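Local coordinates for multi-copper Oxidase CueO (Ochrobactrum, PDB 6EVG), which is a laccase-like multi-copper oxidase that oxidises lignin model compounds and lignosulfonate, probably passing the electrons through its copper centres to dioxygen, at residues A213-R221 against Q308-D316; F276-T286 against L296-D304. All coordinates share one frame; numbering follows the deposited sequence.

Interaction 1 of 2, residues A213-R221 against Q308-D316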
# COMPACT_ATOMS: atom_id res chain seq x y z
N ALA A 213 -0.12 20.13 -8.76
CA ALA A 213 -0.46 19.43 -9.99
C ALA A 213 -1.33 20.29 -10.86
O ALA A 213 -2.30 20.87 -10.39
CB ALA A 213 -1.16 18.12 -9.73
N ARG A 214 -1.04 20.34 -12.15
CA ARG A 214 -1.93 20.95 -13.15
C ARG A 214 -2.80 19.89 -13.77
O ARG A 214 -2.28 18.84 -14.14
CB ARG A 214 -1.09 21.72 -14.20
CG ARG A 214 -0.22 22.81 -13.59
CD ARG A 214 0.52 23.64 -14.61
NE ARG A 214 -0.39 24.58 -15.27
CZ ARG A 214 -0.84 25.72 -14.72
NH1 ARG A 214 -0.44 26.10 -13.50
NH2 ARG A 214 -1.70 26.47 -15.40
N VAL A 215 -4.10 20.17 -13.88
CA VAL A 215 -5.04 19.16 -14.38
C VAL A 215 -5.95 19.80 -15.42
O VAL A 215 -6.20 21.03 -15.39
CB VAL A 215 -5.87 18.53 -13.25
CG1 VAL A 215 -5.01 17.61 -12.39
CG2 VAL A 215 -6.58 19.58 -12.41
N PRO A 216 -6.48 19.00 -16.36
CA PRO A 216 -7.52 19.50 -17.26
C PRO A 216 -8.82 19.79 -16.52
O PRO A 216 -9.07 19.23 -15.45
CB PRO A 216 -7.67 18.36 -18.28
CG PRO A 216 -7.29 17.14 -17.45
CD PRO A 216 -6.24 17.56 -16.53
N ALA A 217 -9.66 20.62 -17.15
CA ALA A 217 -10.99 20.89 -16.64
C ALA A 217 -11.92 19.77 -17.08
O ALA A 217 -12.81 19.94 -17.91
CB ALA A 217 -11.49 22.24 -17.14
N SER A 218 -11.74 18.60 -16.45
CA SER A 218 -12.44 17.40 -16.81
C SER A 218 -12.39 16.43 -15.61
O SER A 218 -11.91 16.78 -14.54
CB SER A 218 -11.83 16.79 -18.09
OG SER A 218 -10.51 16.37 -17.86
N ILE A 219 -12.82 15.22 -15.86
CA ILE A 219 -12.74 14.15 -14.82
C ILE A 219 -11.32 13.58 -14.82
O ILE A 219 -10.78 13.17 -15.86
CB ILE A 219 -13.75 13.04 -15.14
CG1 ILE A 219 -15.16 13.49 -15.32
CG2 ILE A 219 -13.64 11.93 -14.07
CD1 ILE A 219 -15.72 14.14 -14.19
N VAL A 220 -10.72 13.56 -13.62
CA VAL A 220 -9.37 13.10 -13.42
C VAL A 220 -9.38 11.93 -12.47
O VAL A 220 -10.04 11.94 -11.45
CB VAL A 220 -8.51 14.27 -12.89
CG1 VAL A 220 -7.11 13.82 -12.44
CG2 VAL A 220 -8.40 15.34 -13.95
N ARG A 221 -8.58 10.91 -12.81
CA ARG A 221 -8.38 9.72 -11.98
C ARG A 221 -7.13 9.90 -11.14
O ARG A 221 -6.05 10.15 -11.70
CB ARG A 221 -8.27 8.53 -12.90
CG ARG A 221 -8.06 7.17 -12.33
CD ARG A 221 -7.96 6.18 -13.56
NE ARG A 221 -7.99 4.80 -13.17
CZ ARG A 221 -8.01 3.84 -14.10
NH1 ARG A 221 -8.03 4.19 -15.40
NH2 ARG A 221 -8.02 2.58 -13.72
N GLN A 308 -7.34 20.01 -23.24
CA GLN A 308 -8.71 19.51 -23.54
C GLN A 308 -8.84 18.15 -22.90
O GLN A 308 -8.23 17.17 -23.37
CB GLN A 308 -8.90 19.47 -25.07
CG GLN A 308 -10.26 18.83 -25.44
CD GLN A 308 -10.63 18.96 -26.91
OE1 GLN A 308 -10.54 20.05 -27.45
NE2 GLN A 308 -11.12 17.87 -27.53
N GLY A 309 -9.58 18.01 -21.82
CA GLY A 309 -9.66 16.73 -21.06
C GLY A 309 -10.62 15.76 -21.76
O GLY A 309 -11.61 16.17 -22.33
N LYS A 310 -10.27 14.49 -21.79
CA LYS A 310 -11.01 13.49 -22.54
C LYS A 310 -12.33 13.02 -21.94
O LYS A 310 -13.25 12.72 -22.66
CB LYS A 310 -10.12 12.27 -22.83
CG LYS A 310 -9.09 12.44 -23.97
CD LYS A 310 -8.19 11.20 -24.14
CE LYS A 310 -7.34 11.18 -25.41
NZ LYS A 310 -6.19 10.23 -25.48
N VAL A 311 -12.40 12.92 -20.62
CA VAL A 311 -13.55 12.33 -19.93
C VAL A 311 -14.36 13.40 -19.21
O VAL A 311 -13.80 14.11 -18.36
CB VAL A 311 -13.13 11.22 -18.92
CG1 VAL A 311 -14.34 10.63 -18.22
CG2 VAL A 311 -12.31 10.18 -19.66
N THR A 312 -15.63 13.55 -19.56
CA THR A 312 -16.47 14.61 -18.99
C THR A 312 -17.62 14.06 -18.13
O THR A 312 -18.17 14.81 -17.31
CB THR A 312 -16.95 15.56 -20.06
OG1 THR A 312 -17.71 14.86 -21.03
CG2 THR A 312 -15.80 16.23 -20.78
N LYS A 313 -18.02 12.80 -18.35
CA LYS A 313 -19.10 12.19 -17.63
C LYS A 313 -18.54 11.19 -16.62
O LYS A 313 -17.55 10.58 -16.88
CB LYS A 313 -20.03 11.43 -18.60
CG LYS A 313 -20.68 12.34 -19.67
CD LYS A 313 -21.47 13.49 -19.03
CE LYS A 313 -22.41 14.18 -20.03
NZ LYS A 313 -22.54 15.65 -19.75
N ARG A 314 -19.25 10.98 -15.51
CA ARG A 314 -18.87 10.01 -14.47
C ARG A 314 -19.45 8.69 -14.81
O ARG A 314 -20.65 8.61 -15.15
CB ARG A 314 -19.42 10.48 -13.04
CG ARG A 314 -18.97 11.87 -12.63
CD ARG A 314 -19.44 12.37 -11.29
NE ARG A 314 -20.88 12.14 -11.17
CZ ARG A 314 -21.84 12.86 -11.77
NH1 ARG A 314 -21.54 14.00 -12.37
NH2 ARG A 314 -23.11 12.43 -11.75
N PRO A 315 -18.69 7.61 -14.61
CA PRO A 315 -19.26 6.30 -14.66
C PRO A 315 -20.08 5.97 -13.39
O PRO A 315 -19.65 6.30 -12.29
CB PRO A 315 -18.02 5.40 -14.74
CG PRO A 315 -16.98 6.12 -13.99
CD PRO A 315 -17.25 7.57 -14.28
N ASP A 316 -21.22 5.31 -13.61
CA ASP A 316 -22.05 4.83 -12.50
C ASP A 316 -21.91 3.37 -12.20
O ASP A 316 -22.19 2.98 -11.07
CB ASP A 316 -23.52 5.11 -12.80
CG ASP A 316 -23.87 6.59 -12.80
OD1 ASP A 316 -23.21 7.40 -12.09
OD2 ASP A 316 -24.84 6.88 -13.52
O HOH W 1 -11.06 20.05 -20.51
O HOH W 2 -10.38 13.58 -18.55
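P216 to I219 and G309 to R314 run in nearly the same direction, 15° apart, and I219 N donates a nearly straight hydrogen bond of 2.9 Å to V311 O. This one direct bond joins an irregular loop to the start of strand 219-226, where the chain changes sheets in a cupredoxin-type sandwich. G309 suits its place because it has no side chain: S218 OG sits 3.3 Å from G309 CA, so close that any beta carbon there would collide with it, and P216 CB lies against the same CA at 3.8 Å. S218 has its hydroxyl between the backbone N and the carbonyl carbon (chi1 65°), which turns OG to this glycine and to a bridging water. That water also accepts from V311 N at 3.0 Å and probably donates to I219 O. A second water accepts from G309 N and reaches A217 O only weakly. I219 supplies the apolar part: its CB meets V311 CG1 at 4.0 Å, while CG1 lies over the T312 backbone and CD1 approaches R314 CG. The loop is thus fastened mainly through one backbone bond and two bridging waters, with the branched I219 side chain lying close beside the acceptor V311 O.

Interaction 2 of 2, residues F276-T286 against L296-D304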
# COMPACT_ATOMS: atom_id res chain seq x y z
N PHE A 276 -12.86 18.24 -12.21
CA PHE A 276 -12.20 19.55 -12.23
C PHE A 276 -12.83 20.50 -13.24
O PHE A 276 -12.29 21.58 -13.52
CB PHE A 276 -10.69 19.39 -12.41
CG PHE A 276 -9.99 18.78 -11.21
CD1 PHE A 276 -9.67 19.54 -10.09
CD2 PHE A 276 -9.62 17.48 -11.22
CE1 PHE A 276 -8.98 18.94 -9.02
CE2 PHE A 276 -8.90 16.91 -10.17
CZ PHE A 276 -8.63 17.61 -9.06
N SER A 277 -14.00 20.13 -13.76
CA SER A 277 -14.56 20.87 -14.87
C SER A 277 -14.98 22.26 -14.57
O SER A 277 -15.02 23.11 -15.49
CB SER A 277 -15.73 20.15 -15.55
OG SER A 277 -16.84 20.05 -14.71
N LYS A 278 -15.21 22.56 -13.31
CA LYS A 278 -15.63 23.93 -13.01
C LYS A 278 -14.41 24.89 -13.03
O LYS A 278 -14.60 26.10 -12.94
CB LYS A 278 -16.52 23.96 -11.75
CG LYS A 278 -17.88 23.33 -11.97
CD LYS A 278 -19.05 24.24 -11.65
CE LYS A 278 -20.34 23.76 -12.33
NZ LYS A 278 -20.79 22.42 -11.88
N GLY A 279 -13.17 24.33 -13.19
CA GLY A 279 -11.99 25.17 -13.29
C GLY A 279 -11.38 25.80 -12.03
O GLY A 279 -10.36 26.47 -12.11
N GLU A 280 -11.97 25.57 -10.86
CA GLU A 280 -11.45 26.15 -9.61
C GLU A 280 -10.29 25.33 -8.98
O GLU A 280 -10.44 24.04 -8.90
CB GLU A 280 -12.60 26.24 -8.60
CG GLU A 280 -13.78 27.09 -9.07
CD GLU A 280 -13.41 28.58 -9.32
OE1 GLU A 280 -12.40 29.06 -8.75
OE2 GLU A 280 -14.13 29.30 -10.07
N ALA A 281 -9.19 26.03 -8.54
CA ALA A 281 -8.10 25.38 -7.79
C ALA A 281 -8.59 24.87 -6.47
O ALA A 281 -9.53 25.41 -5.90
CB ALA A 281 -6.94 26.29 -7.53
N THR A 282 -7.96 23.77 -5.98
CA THR A 282 -8.41 23.17 -4.75
C THR A 282 -7.26 22.44 -4.13
O THR A 282 -6.39 21.93 -4.84
CB THR A 282 -9.63 22.26 -4.93
OG1 THR A 282 -10.11 21.79 -3.67
CG2 THR A 282 -9.39 21.13 -5.84
N ASP A 283 -7.27 22.37 -2.80
CA ASP A 283 -6.19 21.69 -2.06
C ASP A 283 -6.65 20.33 -1.56
O ASP A 283 -7.77 20.16 -1.11
CB ASP A 283 -5.76 22.55 -0.87
CG ASP A 283 -5.14 23.87 -1.31
OD1 ASP A 283 -4.44 23.92 -2.30
OD2 ASP A 283 -5.40 24.89 -0.64
N LEU A 284 -5.74 19.36 -1.60
CA LEU A 284 -5.94 18.06 -0.93
C LEU A 284 -5.43 18.20 0.48
O LEU A 284 -4.30 18.64 0.70
CB LEU A 284 -5.17 16.97 -1.68
CG LEU A 284 -5.45 15.54 -1.24
CD1 LEU A 284 -6.84 15.07 -1.64
CD2 LEU A 284 -4.40 14.58 -1.82
N LEU A 285 -6.30 17.85 1.44
CA LEU A 285 -6.07 17.99 2.86
C LEU A 285 -6.22 16.65 3.56
O LEU A 285 -6.93 15.77 3.05
CB LEU A 285 -7.11 18.92 3.52
CG LEU A 285 -7.24 20.31 2.83
CD1 LEU A 285 -8.35 21.10 3.55
CD2 LEU A 285 -5.97 21.10 2.90
N THR A 286 -5.58 16.48 4.72
CA THR A 286 -5.83 15.31 5.56
C THR A 286 -6.03 15.73 7.01
O THR A 286 -5.31 16.60 7.51
CB THR A 286 -4.64 14.29 5.53
OG1 THR A 286 -4.98 13.15 6.35
CG2 THR A 286 -3.30 14.89 5.89
N LEU A 296 -4.35 19.22 7.61
CA LEU A 296 -3.02 19.57 7.13
C LEU A 296 -3.02 19.53 5.59
O LEU A 296 -3.67 18.68 4.98
CB LEU A 296 -1.99 18.57 7.66
CG LEU A 296 -1.90 18.42 9.17
CD1 LEU A 296 -0.91 17.33 9.54
CD2 LEU A 296 -1.54 19.72 9.82
N HIS A 297 -2.24 20.43 5.00
CA HIS A 297 -2.11 20.51 3.55
C HIS A 297 -1.25 19.34 3.01
O HIS A 297 -0.15 19.08 3.52
CB HIS A 297 -1.43 21.81 3.18
CG HIS A 297 -1.35 22.07 1.72
ND1 HIS A 297 -2.40 22.54 0.98
CD2 HIS A 297 -0.31 21.91 0.87
CE1 HIS A 297 -1.99 22.65 -0.28
NE2 HIS A 297 -0.73 22.29 -0.37
N LEU A 298 -1.76 18.67 1.98
CA LEU A 298 -0.99 17.71 1.21
C LEU A 298 -0.44 18.28 -0.09
O LEU A 298 0.74 18.19 -0.37
CB LEU A 298 -1.79 16.44 0.93
CG LEU A 298 -1.92 15.49 2.14
CD1 LEU A 298 -3.04 14.51 1.93
CD2 LEU A 298 -0.61 14.71 2.31
N MET A 299 -1.34 18.83 -0.94
CA MET A 299 -0.95 19.31 -2.25
C MET A 299 -2.05 20.18 -2.83
O MET A 299 -3.16 20.23 -2.26
CB MET A 299 -0.65 18.14 -3.20
CG MET A 299 -1.85 17.28 -3.50
SD MET A 299 -1.57 16.01 -4.74
CE MET A 299 -1.36 16.98 -6.20
N ARG A 300 -1.73 20.87 -3.91
CA ARG A 300 -2.70 21.72 -4.60
C ARG A 300 -2.92 21.24 -6.02
O ARG A 300 -1.97 20.83 -6.66
CB ARG A 300 -2.19 23.17 -4.58
CG ARG A 300 -3.19 24.18 -5.22
CD ARG A 300 -2.81 25.58 -4.86
NE ARG A 300 -3.75 26.60 -5.25
CZ ARG A 300 -4.91 26.95 -4.65
NH1 ARG A 300 -5.44 26.24 -3.68
NH2 ARG A 300 -5.59 28.01 -5.11
N PHE A 301 -4.16 21.34 -6.49
CA PHE A 301 -4.52 21.11 -7.89
C PHE A 301 -4.93 22.46 -8.48
O PHE A 301 -5.77 23.18 -7.92
CB PHE A 301 -5.72 20.17 -7.99
CG PHE A 301 -5.43 18.79 -7.54
CD1 PHE A 301 -4.86 17.88 -8.41
CD2 PHE A 301 -5.70 18.37 -6.27
CE1 PHE A 301 -4.61 16.60 -8.03
CE2 PHE A 301 -5.39 17.05 -5.86
CZ PHE A 301 -4.87 16.18 -6.76
N VAL A 302 -4.38 22.78 -9.64
CA VAL A 302 -4.73 23.96 -10.41
C VAL A 302 -5.18 23.51 -11.81
O VAL A 302 -4.59 22.63 -12.37
CB VAL A 302 -3.58 24.94 -10.48
CG1 VAL A 302 -3.16 25.45 -9.11
CG2 VAL A 302 -2.42 24.44 -11.25
N VAL A 303 -6.25 24.08 -12.30
CA VAL A 303 -6.76 23.73 -13.61
C VAL A 303 -6.06 24.49 -14.70
O VAL A 303 -5.93 25.68 -14.58
CB VAL A 303 -8.27 23.96 -13.70
CG1 VAL A 303 -8.84 23.53 -15.02
CG2 VAL A 303 -8.95 23.16 -12.58
N ASP A 304 -5.62 23.76 -15.74
CA ASP A 304 -4.95 24.39 -16.88
C ASP A 304 -5.91 24.37 -18.02
O ASP A 304 -6.22 23.31 -18.60
CB ASP A 304 -3.66 23.64 -17.26
CG ASP A 304 -2.92 24.25 -18.45
OD1 ASP A 304 -3.49 25.11 -19.15
OD2 ASP A 304 -1.76 23.83 -18.69
O HOH W 3 -7.49 26.28 -10.97
O HOH W 4 -4.29 24.17 2.32
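D283 carries its carboxylate beside the backbone N (chi1 -64°) and R300 starts out anti to its own (chi1 -177°), with an extended chain, which brings the two charges together across a non-hydrogen-bonded pair of an antiparallel beta hairpin. R300 NH1 donates to D283 OD1 at 2.9 Å, within the guanidinium plane but from above the carboxylate plane. A281, small enough to fit there, lays its CB over one face of the R300 guanidinium, 3.3 Å from R300 NH2. A leucine in place of R300 would probably leave D283 without its opposite charge and this methyl without its flat cover. H297 turns its ring edge to D283, and a water links its ND1 to OD2. Farther along, the register slips by one residue in a classic beta bulge, where L298 and M299 share L284 as their partner: L284 O accepts a firm bond from L298 N at 2.8 Å and a weak one from M299 N at 3.4 Å. On the face carrying T282 and L284 the residues are mainly apolar, as befits a sandwich interior; L284 CD2 meets L298 CD1, and T282 sends OG1 to S238. The F301 ring is held between two residues, with M299 CE over one face and F276 CZ over the other, 3.7 Å from F301 CG.

In the fold
Strand 212-215 leads through P216-S218 into strand 219-226, so the 213-221 segment passes from one sheet of the middle cupredoxin-like domain to the other. The chain then builds more of both sheets before F276-T286 turns into the hairpin of interaction 2, which closes a short loop of nine residues. The returning strand, 295-303, comes to lie parallel to 212-215, with probable backbone bonds from A213 N to R300 O and from D304 N to V215 O. Just beyond it, 308-316 packs against the place where 213-221 crosses between the sheets: interaction 1 closes the long loop, of 86 residues, and wholly encloses interaction 2. From there the chain goes on towards strand 332-336.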